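Local coordinates for endonuclease IV (Thermus thermophilus, PDB 3AAM), which cleaves phosphodiester bonds at apurinic or apyrimidinic sites in DNA during base excision repair, as a metal-dependent endonuclease built on a TIM barrel, at residues P114-K118 and W157-T162; T29-I33 and V244-E248; S37-W41 and S71-N75; G149-E153 and A173-Y178. All blocks are in the same frame, centred on the assembly; numbering follows the deposited sequence.

Contact 1 (P114-K118 and W157-T162); sequences PERVK and WLVADT
Lys-118 reaches from the first turn of one helix to the carbonyl end of another, and its ammonium group bonds there. With CG anti to the backbone N (chi1 -171°) and the chain extended beyond it, NZ arrives between two backbone carbonyls, bonding Trp-157 O at 2.9 Å and Ala-160 O at 2.9 Å. Trp-157 O also accepts from Ala-160 N. The same NZ lies over the indole of Trp-157, 4.4 Å from the centroid of its five-membered ring, a cation-pi contact, while CD makes a CH-pi contact with the six-membered ring. Packing is close inside, where Leu-158 CD2 sits 3.5 Å from Pro-114 O and also meets Lys-118 CB. Leu-158 O, beside Lys-118 CE, is buried without a hydrogen-bonding partner. Cutting Lys-118 back to an alanine would probably leave both carbonyls without their charged donor and one indole face without its lysine cover. On the solvent side the edge of the indole meets Glu-115, Trp-157 CH2 lying 3.6 Å from Glu-115 CA; these two are the exposed members of the contact. The contact joins the start of helix 114-128 to the end of neighbouring helix 152-159 on the barrel's outside, with Val-148 packing against both Val-117 and Leu-158.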
loop_
_atom_site.group_PDB
_atom_site.type_symbol
_atom_site.label_atom_id
_atom_site.label_comp_id
_atom_site.label_asym_id
_atom_site.label_seq_id
_atom_site.Cartn_x
_atom_site.Cartn_y
_atom_site.Cartn_z
ATOM N N PRO A 114 1.816 4.002 19.941
ATOM C CA PRO A 114 1.022 4.517 18.824
ATOM C C PRO A 114 1.175 6.034 18.700
ATOM O O PRO A 114 1.183 6.578 17.596
ATOM C CB PRO A 114 -0.399 4.106 19.194
ATOM C CG PRO A 114 -0.182 2.799 19.902
ATOM C CD PRO A 114 1.004 3.115 20.798
ATOM N N GLU A 115 1.312 6.708 19.839
ATOM C CA GLU A 115 1.471 8.159 19.850
ATOM C C GLU A 115 2.737 8.599 19.116
ATOM O O GLU A 115 2.762 9.655 18.482
ATOM C CB GLU A 115 1.503 8.690 21.290
ATOM C CG GLU A 115 0.207 8.489 22.059
ATOM C CD GLU A 115 0.138 7.162 22.793
ATOM O OE1 GLU A 115 0.904 6.235 22.452
ATOM O OE2 GLU A 115 -0.701 7.043 23.712
ATOM N N ARG A 116 3.787 7.789 19.204
ATOM C CA ARG A 116 5.049 8.096 18.537
ATOM C C ARG A 116 4.875 7.969 17.023
ATOM O O ARG A 116 5.438 8.748 16.254
ATOM C CB ARG A 116 6.137 7.140 19.033
ATOM C CG ARG A 116 7.517 7.338 18.420
ATOM C CD ARG A 116 8.100 8.712 18.718
ATOM N NE ARG A 116 9.555 8.696 18.585
ATOM C CZ ARG A 116 10.334 9.768 18.691
ATOM N NH1 ARG A 116 9.805 10.963 18.929
ATOM N NH2 ARG A 116 11.646 9.640 18.567
ATOM N N VAL A 117 4.085 6.986 16.603
ATOM C CA VAL A 117 3.829 6.766 15.184
ATOM C C VAL A 117 3.074 7.958 14.598
ATOM O O VAL A 117 3.434 8.468 13.535
ATOM C CB VAL A 117 3.013 5.470 14.962
ATOM C CG1 VAL A 117 2.587 5.361 13.512
ATOM C CG2 VAL A 117 3.852 4.259 15.342
ATOM N N LYS A 118 2.033 8.407 15.294
ATOM C CA LYS A 118 1.253 9.545 14.819
ATOM C C LYS A 118 2.175 10.757 14.726
ATOM O O LYS A 118 2.147 11.492 13.739
ATOM C CB LYS A 118 0.081 9.825 15.767
ATOM C CG LYS A 118 -0.913 10.845 15.233
ATOM C CD LYS A 118 -2.197 10.831 16.047
ATOM C CE LYS A 118 -3.328 11.557 15.331
ATOM N NZ LYS A 118 -4.615 11.420 16.071
ATOM N N TRP A 157 -7.857 6.008 15.307
ATOM C CA TRP A 157 -7.313 7.025 16.194
ATOM C C TRP A 157 -6.082 7.675 15.558
ATOM O O TRP A 157 -5.907 8.894 15.625
ATOM C CB TRP A 157 -6.924 6.423 17.549
ATOM C CG TRP A 157 -6.124 7.386 18.370
ATOM C CD1 TRP A 157 -6.599 8.436 19.104
ATOM C CD2 TRP A 157 -4.696 7.464 18.435
ATOM N NE1 TRP A 157 -5.553 9.168 19.615
ATOM C CE2 TRP A 157 -4.373 8.593 19.218
ATOM C CE3 TRP A 157 -3.656 6.690 17.900
ATOM C CZ2 TRP A 157 -3.052 8.969 19.481
ATOM C CZ3 TRP A 157 -2.345 7.062 18.161
ATOM C CH2 TRP A 157 -2.055 8.193 18.945
ATOM N N LEU A 158 -5.236 6.853 14.941
ATOM C CA LEU A 158 -4.018 7.331 14.294
ATOM C C LEU A 158 -4.271 8.406 13.247
ATOM O O LEU A 158 -3.515 9.372 13.153
ATOM C CB LEU A 158 -3.266 6.173 13.628
ATOM C CG LEU A 158 -2.285 5.339 14.452
ATOM C CD1 LEU A 158 -1.679 4.260 13.569
ATOM C CD2 LEU A 158 -1.181 6.231 15.007
ATOM N N VAL A 159 -5.332 8.236 12.463
ATOM C CA VAL A 159 -5.647 9.196 11.409
ATOM C C VAL A 159 -6.607 10.304 11.832
ATOM O O VAL A 159 -6.825 11.258 11.085
ATOM C CB VAL A 159 -6.220 8.481 10.161
ATOM C CG1 VAL A 159 -5.268 7.377 9.719
ATOM C CG2 VAL A 159 -7.605 7.917 10.459
ATOM N N ALA A 160 -7.175 10.188 13.027
ATOM C CA ALA A 160 -8.105 11.199 13.517
ATOM C C ALA A 160 -7.437 12.565 13.622
ATOM O O ALA A 160 -6.314 12.683 14.114
ATOM C CB ALA A 160 -8.657 10.783 14.872
ATOM N N ASP A 161 -8.141 13.593 13.156
ATOM C CA ASP A 161 -7.652 14.966 13.181
ATOM C C ASP A 161 -6.393 15.157 12.331
ATOM O O ASP A 161 -5.560 16.016 12.622
ATOM C CB ASP A 161 -7.379 15.407 14.625
ATOM C CG ASP A 161 -7.291 16.916 14.768
ATOM O OD1 ASP A 161 -6.965 17.393 15.875
ATOM O OD2 ASP A 161 -7.556 17.628 13.775
ATOM N N THR A 162 -6.259 14.351 11.281
ATOM C CA THR A 162 -5.113 14.442 10.376
ATOM C C THR A 162 -5.616 14.169 8.964
ATOM O O THR A 162 -6.758 13.750 8.779
ATOM C CB THR A 162 -4.044 13.369 10.673
ATOM O OG1 THR A 162 -4.447 12.123 10.084
ATOM C CG2 THR A 162 -3.866 13.180 12.170
#

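Contact 2 (T29-I33 and V244-E248); sequences TAFQI and VFILE
Ala-30 begins the contact, its CB meeting Val-244 CG1 at 3.7 Å, with the CD1 methyl of Ile-246 a little farther off. Phe-31 turns its ring the other way, toward Val-20 and Ala-23 of helix 15-26, and offers only backbone: Ile-246 CD1 rests 3.9 Å from Phe-31 CA. This is the interior of a TIM barrel. The strands 31-34 and 244-247 do not pair directly, since strand 3-6 lies between them, bonded to strand 244-247 and, through Phe-6, to the backbone of Gln-32; the two segments run 43° apart and meet by side chains pointing into the barrel. Gln-32 is the next to point inward. Its CB touches Ile-246 CG2 at 3.9 Å, and that methyl also lies alongside the amide, 3.9 Å from OE1. The Gln-32 chain is fully extended, CG opposite the backbone N, and the amide is thereby carried across to Glu-248, where Gln-32 NE2 donates to Glu-248 OE2 at 2.9 Å. The bond is nearly straight, at 171°, and lies in the amide plane of Gln-32, while OE2 receives it on the anti lone pair, facing away from OE1. Amide and carboxylate are turned 69° against each other. The bond probably helps to fix the rotation of the Glu-248 carboxylate, which lies close to a bound phosphate, while the backbone O of Glu-248 accepts from ND1 of the metal ligand His-219.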
loop_
_atom_site.group_PDB
_atom_site.type_symbol
_atom_site.label_atom_id
_atom_site.label_comp_id
_atom_site.label_asym_id
_atom_site.label_seq_id
_atom_site.Cartn_x
_atom_site.Cartn_y
_atom_site.Cartn_z
ATOM N N THR A 29 -4.460 -1.842 -14.292
ATOM C CA THR A 29 -5.272 -0.634 -14.229
ATOM C C THR A 29 -4.903 0.215 -13.016
ATOM O O THR A 29 -5.605 1.160 -12.654
ATOM C CB THR A 29 -6.787 -0.949 -14.247
ATOM O OG1 THR A 29 -7.105 -1.931 -13.258
ATOM C CG2 THR A 29 -7.189 -1.480 -15.625
ATOM N N ALA A 30 -3.766 -0.127 -12.418
ATOM C CA ALA A 30 -3.210 0.579 -11.271
ATOM C C ALA A 30 -1.843 -0.031 -11.012
ATOM O O ALA A 30 -1.579 -1.155 -11.436
ATOM C CB ALA A 30 -4.105 0.403 -10.048
ATOM N N PHE A 31 -0.965 0.706 -10.339
ATOM C CA PHE A 31 0.351 0.164 -10.022
ATOM C C PHE A 31 0.995 0.846 -8.824
ATOM O O PHE A 31 0.561 1.912 -8.381
ATOM C CB PHE A 31 1.285 0.206 -11.249
ATOM C CG PHE A 31 1.745 1.583 -11.638
ATOM C CD1 PHE A 31 2.930 2.111 -11.128
ATOM C CD2 PHE A 31 1.004 2.348 -12.531
ATOM C CE1 PHE A 31 3.368 3.387 -11.507
ATOM C CE2 PHE A 31 1.433 3.617 -12.911
ATOM C CZ PHE A 31 2.615 4.138 -12.400
ATOM N N GLN A 32 2.026 0.201 -8.296
ATOM C CA GLN A 32 2.744 0.693 -7.131
ATOM C C GLN A 32 4.241 0.574 -7.372
ATOM O O GLN A 32 4.692 -0.350 -8.035
ATOM C CB GLN A 32 2.332 -0.137 -5.911
ATOM C CG GLN A 32 3.068 0.186 -4.626
ATOM C CD GLN A 32 2.507 -0.580 -3.446
ATOM O OE1 GLN A 32 1.458 -0.230 -2.908
ATOM N NE2 GLN A 32 3.195 -1.646 -3.052
ATOM N N ILE A 33 4.996 1.520 -6.825
ATOM C CA ILE A 33 6.447 1.539 -6.950
ATOM C C ILE A 33 7.057 2.085 -5.667
ATOM O O ILE A 33 6.344 2.579 -4.791
ATOM C CB ILE A 33 6.909 2.478 -8.081
ATOM C CG1 ILE A 33 6.347 3.885 -7.842
ATOM C CG2 ILE A 33 6.462 1.950 -9.439
ATOM C CD1 ILE A 33 6.942 4.955 -8.756
ATOM N N VAL A 244 -8.599 1.060 -5.369
ATOM C CA VAL A 244 -7.393 0.540 -5.999
ATOM C C VAL A 244 -6.875 -0.671 -5.230
ATOM O O VAL A 244 -6.685 -0.604 -4.020
ATOM C CB VAL A 244 -6.301 1.625 -6.024
ATOM C CG1 VAL A 244 -4.983 1.039 -6.516
ATOM C CG2 VAL A 244 -6.746 2.773 -6.917
ATOM N N PHE A 245 -6.643 -1.769 -5.942
ATOM C CA PHE A 245 -6.154 -2.997 -5.331
ATOM C C PHE A 245 -4.763 -3.332 -5.854
ATOM O O PHE A 245 -4.555 -3.434 -7.063
ATOM C CB PHE A 245 -7.112 -4.150 -5.636
ATOM C CG PHE A 245 -8.453 -4.020 -4.964
ATOM C CD1 PHE A 245 -8.717 -4.682 -3.776
ATOM C CD2 PHE A 245 -9.443 -3.215 -5.517
ATOM C CE1 PHE A 245 -9.950 -4.554 -3.139
ATOM C CE2 PHE A 245 -10.682 -3.076 -4.889
ATOM C CZ PHE A 245 -10.935 -3.748 -3.697
ATOM N N ILE A 246 -3.814 -3.489 -4.936
ATOM C CA ILE A 246 -2.435 -3.816 -5.289
ATOM C C ILE A 246 -1.986 -5.107 -4.612
ATOM O O ILE A 246 -2.114 -5.257 -3.394
ATOM C CB ILE A 246 -1.462 -2.677 -4.858
ATOM C CG1 ILE A 246 -1.787 -1.384 -5.609
ATOM C CG2 ILE A 246 -0.019 -3.087 -5.118
ATOM C CD1 ILE A 246 -1.608 -1.480 -7.125
ATOM N N LEU A 247 -1.464 -6.037 -5.403
ATOM C CA LEU A 247 -0.957 -7.303 -4.885
ATOM C C LEU A 247 0.546 -7.103 -4.718
ATOM O O LEU A 247 1.190 -6.498 -5.578
ATOM C CB LEU A 247 -1.229 -8.439 -5.879
ATOM C CG LEU A 247 -0.723 -9.823 -5.464
ATOM C CD1 LEU A 247 -1.417 -10.289 -4.185
ATOM C CD2 LEU A 247 -0.985 -10.807 -6.595
ATOM N N GLU A 248 1.094 -7.588 -3.605
ATOM C CA GLU A 248 2.520 -7.442 -3.317
ATOM C C GLU A 248 3.152 -8.816 -3.117
ATOM O O GLU A 248 3.351 -9.259 -1.990
ATOM C CB GLU A 248 2.714 -6.604 -2.052
ATOM C CG GLU A 248 1.992 -5.261 -2.056
ATOM C CD GLU A 248 2.174 -4.514 -0.749
ATOM O OE1 GLU A 248 1.956 -5.127 0.319
ATOM O OE2 GLU A 248 2.527 -3.319 -0.787
#

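Contact 3 (S37-W41 and S71-N75); sequences SPRSW and SYLVN
One hydrogen bond crosses between these two loops: Ser-71 OG donates to Pro-38 O at 2.7 Å, in the carbonyl plane and on a lone pair. The same OG, set anti to its backbone N (chi1 170°), accepts from Leu-73 N at 3.0 Å, forming an ST turn, so a single hydroxyl both orders its own loop and grips the other. Apolar contacts lie beside this bond. Leu-73 lays its CD1 methyl over one face of the Trp-41 indole, 3.8 Å from the centroid of the five-membered ring in a CH-pi contact, and its CB sits over the six-membered part, 3.6 Å from CZ2. Pro-38 CB adds a looser touch on Tyr-72 CE2. Among the other van der Waals contacts, Leu-73 CD1 comes within 3.3 Å of Pro-38 O, and on the outer side the Arg-39 chain crosses the end of Tyr-72 at about a right angle, Arg-39 CD 3.3 Å from Tyr-72 OH, with the guanidinium plane 83° from the ring. Lys-85 of helix 82-100 makes a cation-pi contact with Trp-41. One serine hydroxyl, used as both donor and acceptor, thus ties the loop after strand 31-34 to the turn after strand 66-69, and the rest is mainly apolar and aromatic packing.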
loop_
_atom_site.group_PDB
_atom_site.type_symbol
_atom_site.label_atom_id
_atom_site.label_comp_id
_atom_site.label_asym_id
_atom_site.label_seq_id
_atom_site.Cartn_x
_atom_site.Cartn_y
_atom_site.Cartn_z
ATOM N N SER A 37 15.460 2.491 -3.757
ATOM C CA SER A 37 15.678 1.120 -3.316
ATOM C C SER A 37 15.288 1.002 -1.847
ATOM O O SER A 37 15.728 1.795 -1.015
ATOM C CB SER A 37 17.144 0.722 -3.494
ATOM O OG SER A 37 17.352 -0.610 -3.057
ATOM N N PRO A 38 14.450 0.012 -1.513
ATOM C CA PRO A 38 14.003 -0.199 -0.132
ATOM C C PRO A 38 15.101 -0.709 0.798
ATOM O O PRO A 38 14.970 -0.641 2.019
ATOM C CB PRO A 38 12.864 -1.201 -0.294
ATOM C CG PRO A 38 13.301 -2.005 -1.481
ATOM C CD PRO A 38 13.793 -0.938 -2.429
ATOM N N ARG A 39 16.182 -1.215 0.215
ATOM C CA ARG A 39 17.294 -1.744 0.994
ATOM C C ARG A 39 18.237 -0.668 1.526
ATOM O O ARG A 39 19.059 -0.938 2.399
ATOM C CB ARG A 39 18.094 -2.740 0.152
ATOM C CG ARG A 39 17.998 -4.187 0.614
ATOM C CD ARG A 39 16.579 -4.721 0.537
ATOM N NE ARG A 39 16.534 -6.157 0.804
ATOM C CZ ARG A 39 15.421 -6.882 0.823
ATOM N NH1 ARG A 39 14.248 -6.307 0.593
ATOM N NH2 ARG A 39 15.481 -8.184 1.068
ATOM N N SER A 40 18.130 0.547 1.003
ATOM C CA SER A 40 19.004 1.621 1.459
ATOM C C SER A 40 18.250 2.893 1.821
ATOM O O SER A 40 17.171 3.159 1.295
ATOM C CB SER A 40 20.065 1.920 0.396
ATOM O OG SER A 40 19.475 2.192 -0.862
ATOM N N TRP A 41 18.831 3.675 2.728
ATOM C CA TRP A 41 18.225 4.921 3.177
ATOM C C TRP A 41 18.468 6.081 2.217
ATOM O O TRP A 41 17.769 7.091 2.270
ATOM C CB TRP A 41 18.765 5.316 4.557
ATOM C CG TRP A 41 18.381 4.392 5.670
ATOM C CD1 TRP A 41 19.110 3.348 6.165
ATOM C CD2 TRP A 41 17.178 4.444 6.441
ATOM N NE1 TRP A 41 18.435 2.748 7.203
ATOM C CE2 TRP A 41 17.245 3.402 7.392
ATOM C CE3 TRP A 41 16.049 5.271 6.423
ATOM C CZ2 TRP A 41 16.224 3.166 8.317
ATOM C CZ3 TRP A 41 15.033 5.036 7.342
ATOM C CH2 TRP A 41 15.129 3.992 8.277
ATOM N N SER A 71 9.788 2.408 2.322
ATOM C CA SER A 71 10.589 1.225 2.605
ATOM C C SER A 71 10.206 0.585 3.928
ATOM O O SER A 71 9.658 1.241 4.812
ATOM C CB SER A 71 12.072 1.576 2.651
ATOM O OG SER A 71 12.814 0.477 3.153
ATOM N N TYR A 72 10.504 -0.703 4.060
ATOM C CA TYR A 72 10.219 -1.432 5.284
ATOM C C TYR A 72 11.138 -0.892 6.379
ATOM O O TYR A 72 10.902 -1.105 7.567
ATOM C CB TYR A 72 10.477 -2.928 5.071
ATOM C CG TYR A 72 11.908 -3.248 4.698
ATOM C CD1 TYR A 72 12.892 -3.400 5.675
ATOM C CD2 TYR A 72 12.285 -3.377 3.361
ATOM C CE1 TYR A 72 14.216 -3.671 5.328
ATOM C CE2 TYR A 72 13.601 -3.647 3.004
ATOM C CZ TYR A 72 14.563 -3.793 3.992
ATOM O OH TYR A 72 15.867 -4.065 3.641
ATOM N N LEU A 73 12.187 -0.187 5.960
ATOM C CA LEU A 73 13.152 0.388 6.888
ATOM C C LEU A 73 12.519 1.451 7.769
ATOM O O LEU A 73 12.955 1.678 8.895
ATOM C CB LEU A 73 14.320 1.021 6.124
ATOM C CG LEU A 73 15.269 0.067 5.403
ATOM C CD1 LEU A 73 16.330 0.874 4.667
ATOM C CD2 LEU A 73 15.905 -0.882 6.411
ATOM N N VAL A 74 11.492 2.106 7.249
ATOM C CA VAL A 74 10.828 3.160 7.998
ATOM C C VAL A 74 10.107 2.637 9.234
ATOM O O VAL A 74 9.262 1.747 9.143
ATOM C CB VAL A 74 9.817 3.912 7.106
ATOM C CG1 VAL A 74 9.114 4.994 7.912
ATOM C CG2 VAL A 74 10.536 4.526 5.920
ATOM N N ASN A 75 10.463 3.175 10.396
ATOM C CA ASN A 75 9.813 2.789 11.642
ATOM C C ASN A 75 9.445 4.053 12.412
ATOM O O ASN A 75 10.240 4.581 13.190
ATOM C CB ASN A 75 10.720 1.907 12.502
ATOM C CG ASN A 75 10.036 1.459 13.785
ATOM O OD1 ASN A 75 8.866 1.771 14.018
ATOM N ND2 ASN A 75 10.760 0.724 14.620
#

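Contact 4 (G149-E153 and A173-Y178); sequences GARFE and AYAAGY
Tyr-178 and Phe-152 both place CG anti to the carbonyl carbon (chi1 near -60° in each), which sends their rings toward each other from opposite directions until they overlap. The rings form an offset stack, centroids 4.0 Å apart and planes 8° from parallel, with Tyr-178 CZ over the centre of the phenylalanine. In this stack the phenol oxygen lies at the start of helix 152-159, where Phe-152 N donates to Tyr-178 OH at 3.0 Å along a nearly straight line of 174°. Arg-151, at the N-cap position, folds back through bends at chi2 and chi3 so that its guanidinium lies over the same oxygen, NH1 3.6 Å from OH, and its NH2 makes a salt bridge to Glu-153 OE1. Water 1 joins the group, 2.7 Å from Tyr-178 OH and donating to Glu-153 OE1. At the edge of the tyrosine ring, near its plane, lies Ala-150 O, 3.4 Å from CE2. A leucine in place of Tyr-178 would probably leave Phe-152 N without its acceptor, strip the phenylalanine of its stacking partner and break the water link to Glu-153. Smaller contacts flank the stack: Ala-150 CB meets Ala-176 CB at 4.3 Å, and Leu-191 of helix 184-194 also packs on Phe-152. Gly-177, with positive phi, ends helix 170-176 in a Schellman motif and swings the chain round to Tyr-178. The arrangement thus joins a helix N-terminus to a Schellman-capped helix end on the TIM barrel, beside the metal ligand His-172.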
loop_
_atom_site.group_PDB
_atom_site.type_symbol
_atom_site.label_atom_id
_atom_site.label_comp_id
_atom_site.label_asym_id
_atom_site.label_seq_id
_atom_site.Cartn_x
_atom_site.Cartn_y
_atom_site.Cartn_z
ATOM N N GLY A 149 -1.054 -0.644 14.922
ATOM C CA GLY A 149 -2.054 -0.792 13.876
ATOM C C GLY A 149 -2.694 -2.138 13.586
ATOM O O GLY A 149 -3.188 -2.342 12.477
ATOM N N ALA A 150 -2.709 -3.053 14.549
ATOM C CA ALA A 150 -3.330 -4.355 14.314
ATOM C C ALA A 150 -4.850 -4.213 14.312
ATOM O O ALA A 150 -5.540 -4.834 13.504
ATOM C CB ALA A 150 -2.899 -5.350 15.390
ATOM N N ARG A 151 -5.362 -3.391 15.221
ATOM C CA ARG A 151 -6.799 -3.160 15.339
ATOM C C ARG A 151 -7.249 -1.967 14.504
ATOM O O ARG A 151 -6.603 -0.922 14.502
ATOM C CB ARG A 151 -7.167 -2.910 16.802
ATOM C CG ARG A 151 -7.025 -4.122 17.701
ATOM C CD ARG A 151 -8.142 -5.119 17.437
ATOM N NE ARG A 151 -9.453 -4.533 17.702
ATOM C CZ ARG A 151 -10.607 -5.142 17.452
ATOM N NH1 ARG A 151 -10.614 -6.361 16.927
ATOM N NH2 ARG A 151 -11.751 -4.534 17.732
ATOM N N PHE A 152 -8.369 -2.115 13.804
ATOM C CA PHE A 152 -8.869 -1.020 12.988
ATOM C C PHE A 152 -9.140 0.212 13.845
ATOM O O PHE A 152 -8.935 1.336 13.390
ATOM C CB PHE A 152 -10.144 -1.429 12.242
ATOM C CG PHE A 152 -9.946 -2.562 11.269
ATOM C CD1 PHE A 152 -8.714 -2.760 10.650
ATOM C CD2 PHE A 152 -11.001 -3.407 10.941
ATOM C CE1 PHE A 152 -8.537 -3.785 9.718
ATOM C CE2 PHE A 152 -10.836 -4.433 10.013
ATOM C CZ PHE A 152 -9.602 -4.622 9.398
ATOM N N GLU A 153 -9.589 0.006 15.082
ATOM C CA GLU A 153 -9.870 1.130 15.973
ATOM C C GLU A 153 -8.618 1.948 16.254
ATOM O O GLU A 153 -8.698 3.161 16.457
ATOM C CB GLU A 153 -10.445 0.652 17.313
ATOM C CG GLU A 153 -11.891 0.180 17.282
ATOM C CD GLU A 153 -12.069 -1.156 16.589
ATOM O OE1 GLU A 153 -11.066 -1.878 16.404
ATOM O OE2 GLU A 153 -13.223 -1.490 16.245
ATOM N N ALA A 173 -4.431 -8.250 8.102
ATOM C CA ALA A 173 -5.678 -8.371 8.849
ATOM C C ALA A 173 -5.910 -9.810 9.289
ATOM O O ALA A 173 -6.253 -10.070 10.442
ATOM C CB ALA A 173 -6.853 -7.884 8.000
ATOM N N TYR A 174 -5.711 -10.742 8.365
ATOM C CA TYR A 174 -5.905 -12.157 8.661
ATOM C C TYR A 174 -4.942 -12.582 9.765
ATOM O O TYR A 174 -5.338 -13.234 10.732
ATOM C CB TYR A 174 -5.663 -12.986 7.398
ATOM C CG TYR A 174 -6.121 -14.423 7.497
ATOM C CD1 TYR A 174 -7.463 -14.731 7.707
ATOM C CD2 TYR A 174 -5.215 -15.473 7.374
ATOM C CE1 TYR A 174 -7.894 -16.051 7.792
ATOM C CE2 TYR A 174 -5.636 -16.799 7.457
ATOM C CZ TYR A 174 -6.977 -17.077 7.667
ATOM O OH TYR A 174 -7.404 -18.382 7.753
ATOM N N ALA A 175 -3.675 -12.201 9.621
ATOM C CA ALA A 175 -2.662 -12.555 10.608
ATOM C C ALA A 175 -2.968 -11.958 11.973
ATOM O O ALA A 175 -2.593 -12.519 12.997
ATOM C CB ALA A 175 -1.286 -12.099 10.136
ATOM N N ALA A 176 -3.659 -10.824 11.985
ATOM C CA ALA A 176 -3.998 -10.153 13.233
ATOM C C ALA A 176 -5.215 -10.752 13.929
ATOM O O ALA A 176 -5.421 -10.523 15.123
ATOM C CB ALA A 176 -4.228 -8.672 12.976
ATOM N N GLY A 177 -6.024 -11.507 13.190
ATOM C CA GLY A 177 -7.203 -12.108 13.791
ATOM C C GLY A 177 -8.517 -11.828 13.081
ATOM O O GLY A 177 -9.565 -12.325 13.496
ATOM N N TYR A 178 -8.480 -11.022 12.026
ATOM C CA TYR A 178 -9.693 -10.721 11.268
ATOM C C TYR A 178 -9.887 -11.849 10.261
ATOM O O TYR A 178 -9.057 -12.041 9.373
ATOM C CB TYR A 178 -9.547 -9.384 10.543
ATOM C CG TYR A 178 -9.574 -8.177 11.458
ATOM C CD1 TYR A 178 -10.772 -7.729 12.016
ATOM C CD2 TYR A 178 -8.410 -7.467 11.741
ATOM C CE1 TYR A 178 -10.811 -6.593 12.830
ATOM C CE2 TYR A 178 -8.436 -6.333 12.556
ATOM C CZ TYR A 178 -9.639 -5.901 13.092
ATOM O OH TYR A 178 -9.676 -4.766 13.872
HETATM O O HOH W 1 -12.096 -3.752 14.418
#

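The contacts lie in different parts of one barrel. Contact 2 spans its interior, and the side chain of Glu-248 lies about 5 Å from the bound manganese, which His-172, Asp-217 and His-219 hold. Contact 3 lies in the loops that follow strands 31-34 and 66-69, the first of them the strand of contact 2, with the Tyr-72 side chain about 9 Å from the metal; the centres of contacts 2 and 3 are about 19 Å apart. Contacts 1 and 4 share helix 152-159, one at its end and the other at its start, with centres about 17 Å apart. Contact 4 borders the site in sequence: Ala-173 follows the ligand His-172, but its side chain is about 11 Å from the manganese. Contact 1 stays on the outside, its centre about 25 Å from that of contact 2.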